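Local coordinates for protein porphyranase B (Zobellia galactanivorans, PDB 3JUU) that hydrolyses porphyran, a sulfated algal polysaccharide, at the linkages between beta-D-galactopyranose and alpha-L-galactopyranose-6-sulfate, at residues A[140-145]-A[232-237]; A[169-174]-A[224-229]; A[108-113]-A[206-211]; A[124-129]-A[237-242]. All coordinates share one frame; numbering follows the deposited sequence.

In the fold
All four contacts are mostly buried, but they lie at different depths in the beta-sandwich. Contact 4 is the central one, about 4 Å from the chain centre (centre to centre), and contact 2 lies farthest out, at about 14 Å. Contacts 3 and 4 are antiparallel strand pairs joined by backbone hydrogen bonds, one in each sheet; Phe-125 and Leu-127 of 124-129 meet Tyr-110 and Cys-112 of 108-113 between them. Contacts 1 and 2 have no direct hydrogen bond between their paired segments. Their strands, 141-150 and 166-174, are sheet neighbours that pack on the loop after strand 221-226, contact 1 through an aromatic ring and a salt bridge, contact 2 through prolines.

Contact 1. Residues A[140-145]-A[232-237]; sequences RTTELD and FDIEMY
The catalytic strand of this family 16 hydrolase turns Thr-142 and Leu-144 onto segment 232-237, the loop leading into strand 237-242, which packs against the interior side of the strand. Thr-142 lies over one face of the Phe-232 ring in a CH-pi contact, its CB 3.9 Å from the ring centroid and displaced toward the rim. Its CG2 joins in near Phe-232 CD1. With chi1 at 57°, Thr-142 OG1 sits between the backbone N and the carbonyl carbon and comes within 3.5 Å of Met-236 SD. A water links the same hydroxyl to the loop, accepting from Ile-234 N at 2.9 Å.

Further along, Glu-143 O approaches Phe-232 CZ obliquely at 3.5 Å. Residues 143 to 148 spell the ExDxxE signature of the family, and the alternation of the strand sends the side chain of the nucleophile Glu-143 into the cleft, where it is salt-bridged to Arg-174. Leu-144, the next residue, faces inward again: its CB lies 3.9 Å from Met-236 CE, with the Phe-232 ring alongside. An alanine in place of Phe-232 would probably leave Thr-142 and Leu-144 without their shared partner and open a gap behind the catalytic strand.

Just before the strand, the extended Arg-140 chain reaches past Ile-234, whose CD1 lies over one face of the guanidinium. Arg-140 NH2 makes a salt bridge with Asp-233 OD1 at 3.0 Å, the guanidinium and carboxylate planes inclined by 58°. Arg-140 NH1 is hydrogen-bonded to Asp-231 O, and Tyr-182 adds a cation-pi contact.

Contact 2. Residues A[169-174]-A[224-229]; sequences SNTHSR and SKVTPP. With SO4 (sulfate ion), chain G.
Thr-171 meets the tail of segment 224-229 with its hydroxyl leading: OG1 lies 3.2 Å from Pro-229 CD and 3.7 Å from Pro-228 CA. Its CB packs beside Pro-228 CB, and Val-226 CG1 approaches the same oxygen at 3.9 Å. These neighbours are all carbon; the polar need of OG1 is met on the adjacent strand, by a hydrogen bond to Ser-187 O.

His-172 points to the other side of the strand, where its ND1 is hydrogen-bonded to Ser-186 OG and its ring lies near the nucleophile Glu-143. This alternation reflects the place of strand 166-174 in the sandwich: one face lines the catalytic cleft, and the other rests on the chain that leaves strand 221-226, residues 226 to 229 running nearly parallel to 171 to 173, 13° apart. Ser-173 faces that chain again, its CB 4.0 Å from Pro-229 CG, while its OG is hydrogen-bonded to Glu-183 O.

Arg-174 returns to the cleft side. Its chain is extended from CG to NE and presents one edge of the guanidinium to a sulfate ion, probably from the crystallisation liquor. NE donates to sulfate O3 at 2.8 Å, with 166° at the hydrogen, and NH2 to sulfate O2 at 2.9 Å, with 168°. This nearly straight pair, with the salt bridge from NH2 to Glu-143, helps hold the plane of the group; Asn-175 ND2 provides another bond to the sulfate.

Contact 3. Residues A[108-113]-A[206-211]; sequences GYYECE and VWWKSK
Tyr-110, Val-206 and Trp-208 form the apolar centre of an antiparallel strand pair in the sheet of the jelly roll that backs the catalytic one. Tyr-110 CB packs against Val-206 CG1 at 4.0 Å, and Tyr-110 CE2 comes to the edge of the Trp-208 indole, 3.9 Å from CE3. These side chains face the sandwich interior, where Tyr-110 also touches Leu-127 and Trp-208 touches Met-236.

Tyr-109 and Trp-207, a non-hydrogen-bonded pair, occupy the other face. CG of Tyr-109 is anti to the backbone N (chi1 -173°), which swings the ring across the neighbouring strand and puts its CD1 3.7 Å from Trp-207 CB. Phe-14 meets this ring, and Phe-217 joins it edge-to-face. An alanine at Tyr-109 is likely to leave Phe-14 and Phe-217 without their aromatic partner and to uncover the backbone of Val-206.

Polar groups border this apolar centre. Tyr-110 OH is hydrogen-bonded to Tyr-107 O and crowds the space a side chain on Gly-108 would need, where the backbone angles (phi 128°) would already press a CB against the preceding carbonyl. Trp-208 NE1 bonds to Phe-232 O. Between the strands, Tyr-110 N donates to Val-206 O at 3.0 Å and Val-206 N to Tyr-110 O at 2.9 Å. Gly-108 and Trp-208 form the second hydrogen-bonded pair, in which Trp-208 N meets Gly-108 O at 2.8 Å, nearly in line with the C=O but bent to 136° at the hydrogen.

Contact 4. Residues A[124-129]-A[237-242]; sequences TFWLIN and YLRMVV
Trp-126 lays one face of its indole against the aliphatic stem of Arg-239. Arg-239 CB stands over the five-membered ring, 3.4 Å from its centroid in a close CH-pi contact, and CG continues over the six-membered ring. The Arg-239 chain then bends at chi2 (-79°), so the guanidinium leaves the indole with its plane turned 73° from it; any cation-pi attraction is weak at most. Ile-128 CG2 lies over a face of this guanidinium, 3.6 Å from Arg-239 NE. The three nitrogens have separate partners: NH1 donates to Leu-238 O, from above the carbonyl plane; NH2 pairs with Glu-130; and NE pairs with the sulfonate of a bound MES molecule, probably from the crystallisation liquor.

At the NE1 edge of the indole, Val-241 CB lies near the ring plane; Trp-126 NE1 makes a weak hydrogen bond to Thr-124 OG1. That hydroxyl donates in turn to Val-241 O at 2.7 Å. Trp-126 and Arg-239 lie on the cleft face of the sheet, where the indole comes near the nucleophile Glu-143.

On the interior face, Leu-127 and Leu-238 lie side by side and point the same way, their CD2 atoms 3.7 Å apart. Met-240 CG meets the edge of the Phe-125 ring, 3.9 Å from CD1. Backbone bonds pair Trp-126 with Arg-239 and Ile-128 with Tyr-237 in both directions.

Strand 122-128 thus sits between 141-150 and 237-242, the latter bordered next by 90-101, while strand 264-276 of the facing sheet packs on Leu-238 and Met-240.

Contact 1. Residues A[140-145]-A[232-237]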
# COMPACT_ATOMS: atom_id res chain seq x y z
N ARG A 140 17.03 -1.29 10.78
CA ARG A 140 15.89 -0.49 11.28
C ARG A 140 14.84 -0.51 10.15
O ARG A 140 15.16 -0.78 9.01
CB ARG A 140 16.30 0.98 11.53
CG ARG A 140 16.78 1.67 10.26
CD ARG A 140 17.52 2.99 10.64
NE ARG A 140 18.14 3.62 9.47
CZ ARG A 140 17.58 4.51 8.64
NH1 ARG A 140 16.35 4.94 8.80
NH2 ARG A 140 18.27 4.96 7.60
N THR A 141 13.58 -0.25 10.52
CA THR A 141 12.47 -0.26 9.58
C THR A 141 12.15 1.14 9.12
O THR A 141 12.09 2.06 9.96
CB THR A 141 11.23 -0.83 10.28
OG1 THR A 141 11.55 -2.19 10.62
CG2 THR A 141 10.01 -0.84 9.31
N THR A 142 11.86 1.27 7.84
CA THR A 142 11.37 2.51 7.29
C THR A 142 10.16 2.02 6.47
O THR A 142 10.23 1.12 5.68
CB THR A 142 12.39 3.21 6.31
OG1 THR A 142 12.76 2.33 5.23
CG2 THR A 142 13.63 3.65 7.02
N GLU A 143 9.00 2.62 6.74
CA GLU A 143 7.76 2.27 6.01
C GLU A 143 7.18 3.55 5.49
O GLU A 143 7.02 4.51 6.25
CB GLU A 143 6.78 1.59 7.01
CG GLU A 143 5.40 1.26 6.34
CD GLU A 143 4.44 0.64 7.37
OE1 GLU A 143 4.86 0.25 8.50
OE2 GLU A 143 3.23 0.57 7.04
N LEU A 144 6.82 3.55 4.20
CA LEU A 144 6.24 4.73 3.52
C LEU A 144 4.83 4.28 2.99
O LEU A 144 4.70 3.58 2.01
CB LEU A 144 7.21 5.16 2.36
CG LEU A 144 7.04 6.59 1.79
CD1 LEU A 144 8.00 6.81 0.63
CD2 LEU A 144 5.57 6.88 1.36
N ASP A 145 3.79 4.70 3.70
CA ASP A 145 2.39 4.39 3.32
C ASP A 145 1.81 5.44 2.39
O ASP A 145 1.70 6.63 2.75
CB ASP A 145 1.56 4.29 4.61
CG ASP A 145 2.15 3.25 5.55
OD1 ASP A 145 2.25 2.06 5.14
OD2 ASP A 145 2.58 3.63 6.66
N PHE A 232 15.07 8.09 5.01
CA PHE A 232 14.57 6.99 4.14
C PHE A 232 15.59 6.79 3.01
O PHE A 232 15.32 7.17 1.87
CB PHE A 232 13.17 7.36 3.62
CG PHE A 232 12.03 7.05 4.62
CD1 PHE A 232 12.28 6.87 5.99
CD2 PHE A 232 10.72 6.90 4.15
CE1 PHE A 232 11.24 6.60 6.94
CE2 PHE A 232 9.66 6.61 5.11
CZ PHE A 232 9.94 6.40 6.50
N ASP A 233 16.77 6.21 3.33
CA ASP A 233 17.78 6.04 2.31
C ASP A 233 18.08 4.55 2.13
O ASP A 233 19.21 4.18 1.69
CB ASP A 233 19.05 6.81 2.68
CG ASP A 233 19.55 6.47 4.07
OD1 ASP A 233 18.93 5.64 4.77
OD2 ASP A 233 20.52 7.13 4.52
N ILE A 234 17.10 3.69 2.52
CA ILE A 234 17.28 2.20 2.45
C ILE A 234 16.35 1.70 1.34
O ILE A 234 15.22 2.19 1.22
CB ILE A 234 16.97 1.42 3.82
CG1 ILE A 234 17.78 2.02 5.01
CG2 ILE A 234 17.34 -0.08 3.67
CD1 ILE A 234 17.23 1.76 6.34
N GLU A 235 16.81 0.73 0.56
CA GLU A 235 15.99 0.11 -0.51
C GLU A 235 14.63 -0.34 0.02
O GLU A 235 14.54 -0.93 1.12
CB GLU A 235 16.74 -1.17 -1.07
CG GLU A 235 16.07 -1.71 -2.32
CD GLU A 235 16.81 -2.96 -2.84
OE1 GLU A 235 17.74 -3.40 -2.15
OE2 GLU A 235 16.39 -3.55 -3.82
N MET A 236 13.57 -0.04 -0.72
CA MET A 236 12.23 -0.44 -0.27
C MET A 236 11.50 -1.21 -1.37
O MET A 236 11.88 -1.15 -2.53
CB MET A 236 11.40 0.77 0.18
CG MET A 236 11.89 1.24 1.56
SD MET A 236 10.67 2.26 2.46
CE MET A 236 10.89 3.86 1.77
N TYR A 237 10.45 -1.94 -0.97
CA TYR A 237 9.70 -2.89 -1.83
C TYR A 237 8.27 -2.51 -1.75
O TYR A 237 7.82 -2.10 -0.63
CB TYR A 237 9.85 -4.34 -1.30
CG TYR A 237 11.34 -4.77 -1.29
CD1 TYR A 237 11.89 -5.50 -2.40
CD2 TYR A 237 12.22 -4.34 -0.26
CE1 TYR A 237 13.27 -5.88 -2.41
CE2 TYR A 237 13.59 -4.69 -0.28
CZ TYR A 237 14.09 -5.44 -1.38
OH TYR A 237 15.44 -5.77 -1.40
O HOH W 1 14.25 3.89 3.23

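Contact 2. Residues A[169-174]-A[224-229]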
# COMPACT_ATOMS: atom_id res chain seq x y z
N SER A 169 -1.88 8.96 4.37
CA SER A 169 -0.49 8.61 4.03
C SER A 169 0.33 8.70 5.29
O SER A 169 -0.12 9.31 6.33
CB SER A 169 0.09 9.60 3.03
OG SER A 169 -0.75 9.64 1.83
N ASN A 170 1.46 8.01 5.31
CA ASN A 170 2.25 7.96 6.55
C ASN A 170 3.69 7.63 6.31
O ASN A 170 4.08 7.17 5.21
CB ASN A 170 1.60 6.95 7.56
CG ASN A 170 1.73 7.40 9.03
OD1 ASN A 170 2.73 8.02 9.40
ND2 ASN A 170 0.76 7.03 9.87
N THR A 171 4.53 7.92 7.30
CA THR A 171 5.98 7.53 7.19
C THR A 171 6.35 7.06 8.59
O THR A 171 6.01 7.72 9.57
CB THR A 171 6.93 8.71 6.72
OG1 THR A 171 6.74 9.82 7.61
CG2 THR A 171 6.59 9.23 5.19
N HIS A 172 6.98 5.90 8.72
CA HIS A 172 7.27 5.35 10.02
C HIS A 172 8.74 5.01 10.12
O HIS A 172 9.29 4.47 9.16
CB HIS A 172 6.54 4.01 10.25
CG HIS A 172 5.05 4.13 10.19
ND1 HIS A 172 4.32 4.71 11.21
CD2 HIS A 172 4.16 3.82 9.22
CE1 HIS A 172 3.04 4.65 10.91
NE2 HIS A 172 2.91 4.11 9.71
N SER A 173 9.29 5.23 11.31
CA SER A 173 10.63 4.74 11.63
C SER A 173 10.46 3.91 12.91
O SER A 173 9.92 4.39 13.92
CB SER A 173 11.57 5.93 11.88
OG SER A 173 12.75 5.44 12.56
N ARG A 174 10.92 2.66 12.90
CA ARG A 174 10.83 1.80 14.11
C ARG A 174 11.84 0.68 14.11
O ARG A 174 12.64 0.58 13.13
CB ARG A 174 9.43 1.21 14.27
CG ARG A 174 8.97 0.35 13.02
CD ARG A 174 7.61 -0.37 13.29
NE ARG A 174 7.25 -1.15 12.12
CZ ARG A 174 6.68 -0.64 11.03
NH1 ARG A 174 6.33 0.66 10.96
NH2 ARG A 174 6.46 -1.44 10.03
N SER A 224 0.91 17.20 -0.41
CA SER A 224 1.66 17.45 0.80
C SER A 224 3.11 17.04 0.64
O SER A 224 3.49 16.26 -0.26
CB SER A 224 1.04 16.64 1.97
OG SER A 224 1.24 15.26 1.72
N LYS A 225 3.95 17.58 1.54
CA LYS A 225 5.31 17.22 1.58
C LYS A 225 5.53 16.81 3.04
O LYS A 225 5.07 17.48 4.03
CB LYS A 225 6.21 18.42 1.19
CG LYS A 225 7.69 18.08 1.33
CD LYS A 225 8.65 19.23 0.93
CE LYS A 225 9.76 18.63 0.01
NZ LYS A 225 11.12 19.28 0.06
N VAL A 226 6.23 15.70 3.21
CA VAL A 226 6.46 15.24 4.57
C VAL A 226 7.95 14.98 4.79
O VAL A 226 8.60 14.38 3.94
CB VAL A 226 5.59 13.95 4.80
CG1 VAL A 226 5.96 13.34 6.10
CG2 VAL A 226 4.09 14.35 4.89
N THR A 227 8.53 15.39 5.94
CA THR A 227 9.84 14.97 6.27
C THR A 227 9.65 13.71 7.09
O THR A 227 9.03 13.74 8.13
CB THR A 227 10.52 16.05 7.17
OG1 THR A 227 10.66 17.24 6.35
CG2 THR A 227 11.89 15.59 7.62
N PRO A 228 10.24 12.60 6.64
CA PRO A 228 10.04 11.40 7.44
C PRO A 228 10.75 11.46 8.78
O PRO A 228 11.73 12.26 8.94
CB PRO A 228 10.59 10.29 6.49
CG PRO A 228 11.70 10.91 5.73
CD PRO A 228 11.14 12.38 5.49
N PRO A 229 10.35 10.61 9.73
CA PRO A 229 10.93 10.63 11.10
C PRO A 229 12.40 10.22 11.17
O PRO A 229 13.08 10.61 12.12
CB PRO A 229 10.01 9.72 11.92
CG PRO A 229 9.18 9.00 10.92
CD PRO A 229 9.32 9.57 9.57
S SO4 G . 7.40 -4.84 11.28
O1 SO4 G . 6.20 -5.58 11.39
O2 SO4 G . 7.53 -4.18 9.99
O3 SO4 G . 7.48 -3.96 12.45
O4 SO4 G . 8.46 -5.81 11.10

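Contact 3. Residues A[108-113]-A[206-211]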
# COMPACT_ATOMS: atom_id res chain seq x y z
N GLY A 108 12.49 7.55 -6.02
CA GLY A 108 11.76 7.46 -7.24
C GLY A 108 10.29 7.87 -7.07
O GLY A 108 9.91 8.41 -6.03
N TYR A 109 9.46 7.67 -8.11
CA TYR A 109 8.07 8.07 -8.06
C TYR A 109 7.24 6.75 -8.17
O TYR A 109 7.47 5.96 -9.11
CB TYR A 109 7.71 9.07 -9.23
CG TYR A 109 6.29 9.59 -9.05
CD1 TYR A 109 6.04 10.63 -8.11
CD2 TYR A 109 5.16 9.01 -9.73
CE1 TYR A 109 4.77 11.06 -7.85
CE2 TYR A 109 3.86 9.48 -9.47
CZ TYR A 109 3.68 10.50 -8.50
OH TYR A 109 2.39 11.00 -8.28
N TYR A 110 6.24 6.57 -7.30
CA TYR A 110 5.54 5.28 -7.25
C TYR A 110 4.11 5.59 -7.20
O TYR A 110 3.67 6.33 -6.28
CB TYR A 110 5.92 4.52 -5.96
CG TYR A 110 7.39 4.21 -5.94
CD1 TYR A 110 7.83 2.96 -6.43
CD2 TYR A 110 8.34 5.14 -5.48
CE1 TYR A 110 9.21 2.67 -6.46
CE2 TYR A 110 9.66 4.85 -5.52
CZ TYR A 110 10.10 3.61 -6.02
OH TYR A 110 11.45 3.31 -6.03
N GLU A 111 3.34 5.03 -8.15
CA GLU A 111 1.93 5.38 -8.20
C GLU A 111 1.08 4.16 -8.55
O GLU A 111 1.56 3.25 -9.20
CB GLU A 111 1.70 6.47 -9.26
CG GLU A 111 2.47 6.18 -10.60
CD GLU A 111 2.05 7.03 -11.77
OE1 GLU A 111 1.26 7.99 -11.56
OE2 GLU A 111 2.45 6.64 -12.91
N CYS A 112 -0.19 4.13 -8.12
CA CYS A 112 -1.11 3.11 -8.59
C CYS A 112 -2.48 3.75 -8.81
O CYS A 112 -2.77 4.86 -8.31
CB CYS A 112 -1.18 1.95 -7.54
SG CYS A 112 -2.27 2.36 -6.10
N GLU A 113 -3.37 3.07 -9.56
CA GLU A 113 -4.71 3.50 -9.68
C GLU A 113 -5.56 2.44 -8.99
O GLU A 113 -5.59 1.29 -9.46
CB GLU A 113 -5.13 3.62 -11.19
CG GLU A 113 -6.53 4.17 -11.34
CD GLU A 113 -6.82 4.50 -12.79
OE1 GLU A 113 -6.91 3.58 -13.61
OE2 GLU A 113 -6.89 5.68 -13.12
N VAL A 206 3.48 8.79 -4.71
CA VAL A 206 4.46 9.42 -3.82
C VAL A 206 5.72 9.69 -4.62
O VAL A 206 6.27 8.79 -5.32
CB VAL A 206 4.77 8.57 -2.58
CG1 VAL A 206 5.42 7.18 -2.97
CG2 VAL A 206 5.66 9.37 -1.59
N TRP A 207 6.24 10.91 -4.48
CA TRP A 207 7.67 11.17 -4.90
C TRP A 207 8.59 10.98 -3.75
O TRP A 207 8.61 11.80 -2.81
CB TRP A 207 7.82 12.57 -5.49
CG TRP A 207 9.15 12.81 -6.14
CD1 TRP A 207 10.07 11.86 -6.52
CD2 TRP A 207 9.74 14.09 -6.42
NE1 TRP A 207 11.19 12.50 -7.08
CE2 TRP A 207 10.99 13.85 -7.02
CE3 TRP A 207 9.31 15.41 -6.24
CZ2 TRP A 207 11.87 14.92 -7.42
CZ3 TRP A 207 10.19 16.49 -6.66
CH2 TRP A 207 11.44 16.21 -7.20
N TRP A 208 9.24 9.81 -3.70
CA TRP A 208 10.24 9.55 -2.71
C TRP A 208 11.50 10.24 -3.26
O TRP A 208 12.34 9.60 -3.90
CB TRP A 208 10.42 8.03 -2.57
CG TRP A 208 11.49 7.58 -1.65
CD1 TRP A 208 12.15 8.31 -0.70
CD2 TRP A 208 11.94 6.22 -1.51
NE1 TRP A 208 13.06 7.50 -0.04
CE2 TRP A 208 12.94 6.21 -0.50
CE3 TRP A 208 11.57 5.00 -2.15
CZ2 TRP A 208 13.65 5.03 -0.11
CZ3 TRP A 208 12.32 3.81 -1.79
CH2 TRP A 208 13.33 3.86 -0.77
N LYS A 209 11.62 11.54 -2.98
CA LYS A 209 12.56 12.43 -3.66
C LYS A 209 13.96 12.24 -3.11
O LYS A 209 14.93 12.21 -3.88
CB LYS A 209 12.07 13.89 -3.50
CG LYS A 209 13.08 14.94 -4.01
CD LYS A 209 12.45 16.29 -3.66
CE LYS A 209 13.27 17.44 -4.27
NZ LYS A 209 14.65 17.43 -3.79
N SER A 210 14.10 12.15 -1.79
CA SER A 210 15.42 12.01 -1.14
C SER A 210 15.23 11.35 0.20
O SER A 210 14.08 11.04 0.58
CB SER A 210 16.09 13.39 -0.96
OG SER A 210 15.42 14.06 0.07
N LYS A 211 16.31 11.20 0.98
CA LYS A 211 16.18 10.51 2.27
C LYS A 211 15.28 11.32 3.23
O LYS A 211 14.78 10.77 4.17
CB LYS A 211 17.57 10.34 2.93
CG LYS A 211 18.14 11.74 3.38
CD LYS A 211 19.61 11.65 3.85
CE LYS A 211 20.11 13.10 4.09
NZ LYS A 211 21.42 13.21 4.83

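Contact 4. Residues A[124-129]-A[237-242]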
# COMPACT_ATOMS: atom_id res chain seq x y z
N THR A 124 -4.66 -0.97 0.42
CA THR A 124 -3.45 -0.23 0.74
C THR A 124 -2.46 -0.25 -0.40
O THR A 124 -2.47 -1.18 -1.28
CB THR A 124 -2.76 -0.80 2.01
OG1 THR A 124 -2.23 -2.11 1.74
CG2 THR A 124 -3.76 -0.89 3.24
N PHE A 125 -1.55 0.71 -0.35
CA PHE A 125 -0.47 0.76 -1.34
C PHE A 125 0.69 1.46 -0.60
O PHE A 125 0.47 2.58 -0.07
CB PHE A 125 -0.92 1.68 -2.48
CG PHE A 125 0.11 1.85 -3.58
CD1 PHE A 125 0.77 0.73 -4.15
CD2 PHE A 125 0.46 3.15 -4.05
CE1 PHE A 125 1.73 0.92 -5.18
CE2 PHE A 125 1.41 3.34 -5.10
CZ PHE A 125 2.07 2.26 -5.63
N TRP A 126 1.85 0.79 -0.51
CA TRP A 126 2.92 1.25 0.41
C TRP A 126 4.27 0.66 0.06
O TRP A 126 4.34 -0.25 -0.83
CB TRP A 126 2.55 1.08 1.90
CG TRP A 126 2.04 -0.33 2.34
CD1 TRP A 126 0.84 -0.89 1.97
CD2 TRP A 126 2.72 -1.30 3.14
NE1 TRP A 126 0.72 -2.14 2.58
CE2 TRP A 126 1.85 -2.41 3.29
CE3 TRP A 126 3.96 -1.31 3.83
CZ2 TRP A 126 2.20 -3.60 4.00
CZ3 TRP A 126 4.32 -2.45 4.59
CH2 TRP A 126 3.41 -3.60 4.69
N LEU A 127 5.31 1.14 0.76
CA LEU A 127 6.69 0.70 0.54
C LEU A 127 7.23 0.36 1.89
O LEU A 127 6.92 1.07 2.87
CB LEU A 127 7.55 1.92 -0.01
CG LEU A 127 7.25 2.19 -1.51
CD1 LEU A 127 7.51 3.66 -1.96
CD2 LEU A 127 8.12 1.23 -2.33
N ILE A 128 8.07 -0.66 1.99
CA ILE A 128 8.76 -0.90 3.26
C ILE A 128 10.14 -1.46 2.91
O ILE A 128 10.30 -2.10 1.89
CB ILE A 128 7.87 -1.82 4.23
CG1 ILE A 128 8.45 -1.91 5.64
CG2 ILE A 128 7.72 -3.26 3.59
CD1 ILE A 128 7.58 -2.54 6.65
N ASN A 129 11.13 -1.27 3.78
CA ASN A 129 12.40 -1.92 3.59
C ASN A 129 12.29 -3.34 4.20
O ASN A 129 11.24 -3.72 4.76
CB ASN A 129 13.53 -1.08 4.22
CG ASN A 129 13.58 -1.17 5.74
OD1 ASN A 129 12.53 -1.28 6.44
ND2 ASN A 129 14.82 -1.18 6.30
N TYR A 237 10.45 -1.94 -0.97
CA TYR A 237 9.70 -2.89 -1.83
C TYR A 237 8.27 -2.51 -1.75
O TYR A 237 7.82 -2.10 -0.63
CB TYR A 237 9.85 -4.34 -1.30
CG TYR A 237 11.34 -4.77 -1.29
CD1 TYR A 237 11.89 -5.50 -2.40
CD2 TYR A 237 12.22 -4.34 -0.26
CE1 TYR A 237 13.27 -5.88 -2.41
CE2 TYR A 237 13.59 -4.69 -0.28
CZ TYR A 237 14.09 -5.44 -1.38
OH TYR A 237 15.44 -5.77 -1.40
N LEU A 238 7.55 -2.69 -2.87
CA LEU A 238 6.13 -2.34 -2.96
C LEU A 238 5.24 -3.36 -2.24
O LEU A 238 5.61 -4.58 -2.08
CB LEU A 238 5.67 -2.23 -4.40
CG LEU A 238 6.19 -0.97 -5.13
CD1 LEU A 238 6.03 -1.17 -6.66
CD2 LEU A 238 5.48 0.31 -4.69
N ARG A 239 4.12 -2.85 -1.78
CA ARG A 239 3.12 -3.68 -1.11
C ARG A 239 1.73 -3.24 -1.59
O ARG A 239 1.40 -2.03 -1.55
CB ARG A 239 3.12 -3.44 0.39
CG ARG A 239 4.44 -3.84 1.09
CD ARG A 239 4.48 -5.41 1.29
NE ARG A 239 5.73 -5.80 1.93
CZ ARG A 239 6.85 -6.17 1.30
NH1 ARG A 239 6.94 -6.08 0.01
NH2 ARG A 239 7.87 -6.62 2.04
N MET A 240 0.88 -4.22 -1.94
CA MET A 240 -0.56 -3.96 -2.14
C MET A 240 -1.25 -5.04 -1.26
O MET A 240 -1.13 -6.26 -1.53
CB MET A 240 -0.94 -4.13 -3.64
CG MET A 240 -0.40 -2.97 -4.56
SD MET A 240 1.32 -3.50 -5.13
CE MET A 240 1.04 -4.73 -6.40
N VAL A 241 -1.94 -4.60 -0.22
CA VAL A 241 -2.32 -5.54 0.86
C VAL A 241 -3.73 -5.23 1.27
O VAL A 241 -4.14 -4.04 1.40
CB VAL A 241 -1.34 -5.45 2.07
CG1 VAL A 241 -1.89 -6.21 3.34
CG2 VAL A 241 0.08 -5.99 1.65
N VAL A 242 -4.46 -6.29 1.58
CA VAL A 242 -5.85 -6.16 2.04
C VAL A 242 -5.87 -6.99 3.32
O VAL A 242 -5.62 -8.21 3.28
CB VAL A 242 -6.84 -6.77 0.97
CG1 VAL A 242 -8.28 -6.94 1.61
CG2 VAL A 242 -6.90 -5.86 -0.29